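Local coordinates for protein mandelate racemase/muconate lactonizing enzyme (PDB 4J3Z) that is probably an isomerase or lyase of the mandelate racemase/muconate lactonizing enzyme family within the enolase superfamily, its exact substrate unassigned, at residues D[124-129]-D[329-334]. Residues are numbered along the deposited sequence; the frame is centred on the assembly and turned at random.
Sequences DRIRAY and PNLLMV
Met333 lies between Arg127 and Tyr129, touching both along its length. Met333 CB starts 3.3 Å from the backbone O of Arg127. Met333 CG sits between the backbone N and the carbonyl carbon (chi1 56°), which sends it to the Tyr129 ring, 3.3 Å from Tyr129 CD2. Met333 SD follows at the same ring, 4.3 Å from the Tyr129 centroid in an oblique Met-aromatic contact. A bend at chi3 (88°) then swings Met333 CE over the Arg127 guanidinium, 3.5 Å above the plane and over its centre. The arginine reaches this point as an extended chain lying alongside the methionine, its CB against Leu332 O and its NH1 near Leu332 CD1. Arg127 NH2 also forms a salt bridge to Asp205 and a hydrogen bond to Thr163 O. Were Arg127 cut back to an alanine, Asp205 would probably lose its charged mate and the Met333 methyl the flat group it lies on. Away from the arginine, Ile126 lays CG1 on Leu331 CD2, 3.4 Å away, and turns CG2 to Val334 CG2. Two backbone bonds fix the register: Val334 N to Arg127 O (3.0 Å) and Tyr129 N to Val334 O (3.1 Å). They pair strand 125-131 in parallel with strand 334-336, the closure between first and last parallel strands expected of the modified TIM barrel of enolase-superfamily enzymes.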
loop_
_atom_site.group_PDB
_atom_site.type_symbol
_atom_site.label_atom_id
_atom_site.label_comp_id
_atom_site.label_asym_id
_atom_site.label_seq_id
_atom_site.Cartn_x
_atom_site.Cartn_y
_atom_site.Cartn_z
ATOM N N ASP D 124 -36.855 -6.034 -17.656
ATOM C CA ASP D 124 -38.009 -6.615 -18.362
ATOM C C ASP D 124 -37.562 -7.754 -19.268
ATOM O O ASP D 124 -38.208 -8.791 -19.360
ATOM C CB ASP D 124 -38.728 -5.551 -19.196
ATOM C CG ASP D 124 -39.878 -4.896 -18.454
ATOM O OD1 ASP D 124 -39.926 -4.997 -17.207
ATOM O OD2 ASP D 124 -40.741 -4.278 -19.124
ATOM N N ARG D 125 -36.453 -7.516 -19.949
ATOM C CA ARG D 125 -35.805 -8.502 -20.787
ATOM C C ARG D 125 -34.336 -8.526 -20.380
ATOM O O ARG D 125 -33.784 -7.510 -19.940
ATOM C CB ARG D 125 -35.930 -8.134 -22.274
ATOM C CG ARG D 125 -37.250 -8.517 -22.939
ATOM C CD ARG D 125 -37.115 -8.591 -24.466
ATOM N NE ARG D 125 -36.277 -7.510 -24.983
ATOM C CZ ARG D 125 -35.671 -7.500 -26.168
ATOM N NH1 ARG D 125 -34.921 -6.456 -26.508
ATOM N NH2 ARG D 125 -35.803 -8.520 -27.018
ATOM N N ILE D 126 -33.712 -9.686 -20.557
ATOM C CA ILE D 126 -32.342 -9.925 -20.118
ATOM C C ILE D 126 -31.452 -10.285 -21.299
ATOM O O ILE D 126 -31.812 -11.133 -22.125
ATOM C CB ILE D 126 -32.326 -10.994 -18.995
ATOM C CG1 ILE D 126 -32.339 -10.312 -17.626
ATOM C CG2 ILE D 126 -31.150 -11.946 -19.108
ATOM C CD1 ILE D 126 -33.719 -9.930 -17.150
ATOM N N ARG D 127 -30.301 -9.615 -21.382
ATOM C CA ARG D 127 -29.370 -9.802 -22.488
ATOM C C ARG D 127 -28.710 -11.158 -22.371
ATOM O O ARG D 127 -28.347 -11.585 -21.267
ATOM C CB ARG D 127 -28.323 -8.689 -22.523
ATOM C CG ARG D 127 -27.542 -8.606 -23.830
ATOM C CD ARG D 127 -26.608 -7.409 -23.832
ATOM N NE ARG D 127 -25.447 -7.605 -24.691
ATOM C CZ ARG D 127 -24.324 -6.900 -24.598
ATOM N NH1 ARG D 127 -24.206 -5.951 -23.673
ATOM N NH2 ARG D 127 -23.312 -7.148 -25.425
ATOM N N ALA D 128 -28.581 -11.839 -23.508
ATOM C CA ALA D 128 -28.066 -13.205 -23.557
ATOM C C ALA D 128 -26.975 -13.371 -24.610
ATOM O O ALA D 128 -27.001 -12.718 -25.659
ATOM C CB ALA D 128 -29.204 -14.176 -23.834
ATOM N N TYR D 129 -26.016 -14.248 -24.330
ATOM C CA TYR D 129 -25.048 -14.663 -25.345
ATOM C C TYR D 129 -25.009 -16.178 -25.488
ATOM O O TYR D 129 -25.798 -16.880 -24.866
ATOM C CB TYR D 129 -23.654 -14.114 -25.042
ATOM C CG TYR D 129 -22.944 -14.741 -23.848
ATOM C CD1 TYR D 129 -22.176 -15.900 -23.991
ATOM C CD2 TYR D 129 -23.019 -14.157 -22.584
ATOM C CE1 TYR D 129 -21.516 -16.458 -22.909
ATOM C CE2 TYR D 129 -22.360 -14.705 -21.500
ATOM C CZ TYR D 129 -21.607 -15.851 -21.667
ATOM O OH TYR D 129 -20.956 -16.403 -20.590
ATOM N N PRO D 329 -29.670 -4.947 -10.976
ATOM C CA PRO D 329 -29.353 -3.732 -11.740
ATOM C C PRO D 329 -28.022 -3.811 -12.473
ATOM O O PRO D 329 -27.842 -3.146 -13.505
ATOM C CB PRO D 329 -29.293 -2.646 -10.656
ATOM C CG PRO D 329 -30.253 -3.135 -9.613
ATOM C CD PRO D 329 -30.080 -4.632 -9.592
ATOM N N ASN D 330 -27.110 -4.626 -11.950
ATOM C CA ASN D 330 -25.755 -4.750 -12.484
ATOM C C ASN D 330 -25.566 -5.952 -13.414
ATOM O O ASN D 330 -24.439 -6.315 -13.744
ATOM C CB ASN D 330 -24.734 -4.800 -11.340
ATOM C CG ASN D 330 -24.930 -6.001 -10.436
ATOM O OD1 ASN D 330 -26.053 -6.445 -10.215
ATOM N ND2 ASN D 330 -23.832 -6.533 -9.908
ATOM N N LEU D 331 -26.666 -6.567 -13.838
ATOM C CA LEU D 331 -26.582 -7.685 -14.773
ATOM C C LEU D 331 -26.045 -7.248 -16.134
ATOM O O LEU D 331 -26.563 -6.312 -16.739
ATOM C CB LEU D 331 -27.949 -8.346 -14.966
ATOM C CG LEU D 331 -27.870 -9.612 -15.828
ATOM C CD1 LEU D 331 -27.569 -10.832 -14.965
ATOM C CD2 LEU D 331 -29.150 -9.800 -16.612
ATOM N N LEU D 332 -25.005 -7.926 -16.608
ATOM C CA LEU D 332 -24.535 -7.719 -17.973
ATOM C C LEU D 332 -25.220 -8.684 -18.958
ATOM O O LEU D 332 -25.876 -8.234 -19.901
ATOM C CB LEU D 332 -23.015 -7.813 -18.047
ATOM C CG LEU D 332 -22.374 -7.687 -19.428
ATOM C CD1 LEU D 332 -22.542 -6.297 -20.025
ATOM C CD2 LEU D 332 -20.911 -8.075 -19.329
ATOM N N MET D 333 -25.078 -9.993 -18.737
ATOM C CA MET D 333 -25.721 -11.006 -19.594
ATOM C C MET D 333 -25.676 -12.407 -19.007
ATOM O O MET D 333 -24.727 -12.768 -18.308
ATOM C CB MET D 333 -25.101 -11.030 -21.004
ATOM C CG MET D 333 -23.594 -11.257 -21.040
ATOM S SD MET D 333 -22.849 -10.997 -22.660
ATOM C CE MET D 333 -22.497 -9.245 -22.605
ATOM N N VAL D 334 -26.717 -13.188 -19.298
ATOM C CA VAL D 334 -26.733 -14.625 -19.024
ATOM C C VAL D 334 -26.076 -15.407 -20.169
ATOM O O VAL D 334 -26.322 -15.122 -21.337
ATOM C CB VAL D 334 -28.171 -15.169 -18.832
ATOM C CG1 VAL D 334 -28.775 -14.688 -17.521
ATOM C CG2 VAL D 334 -29.065 -14.794 -20.011
#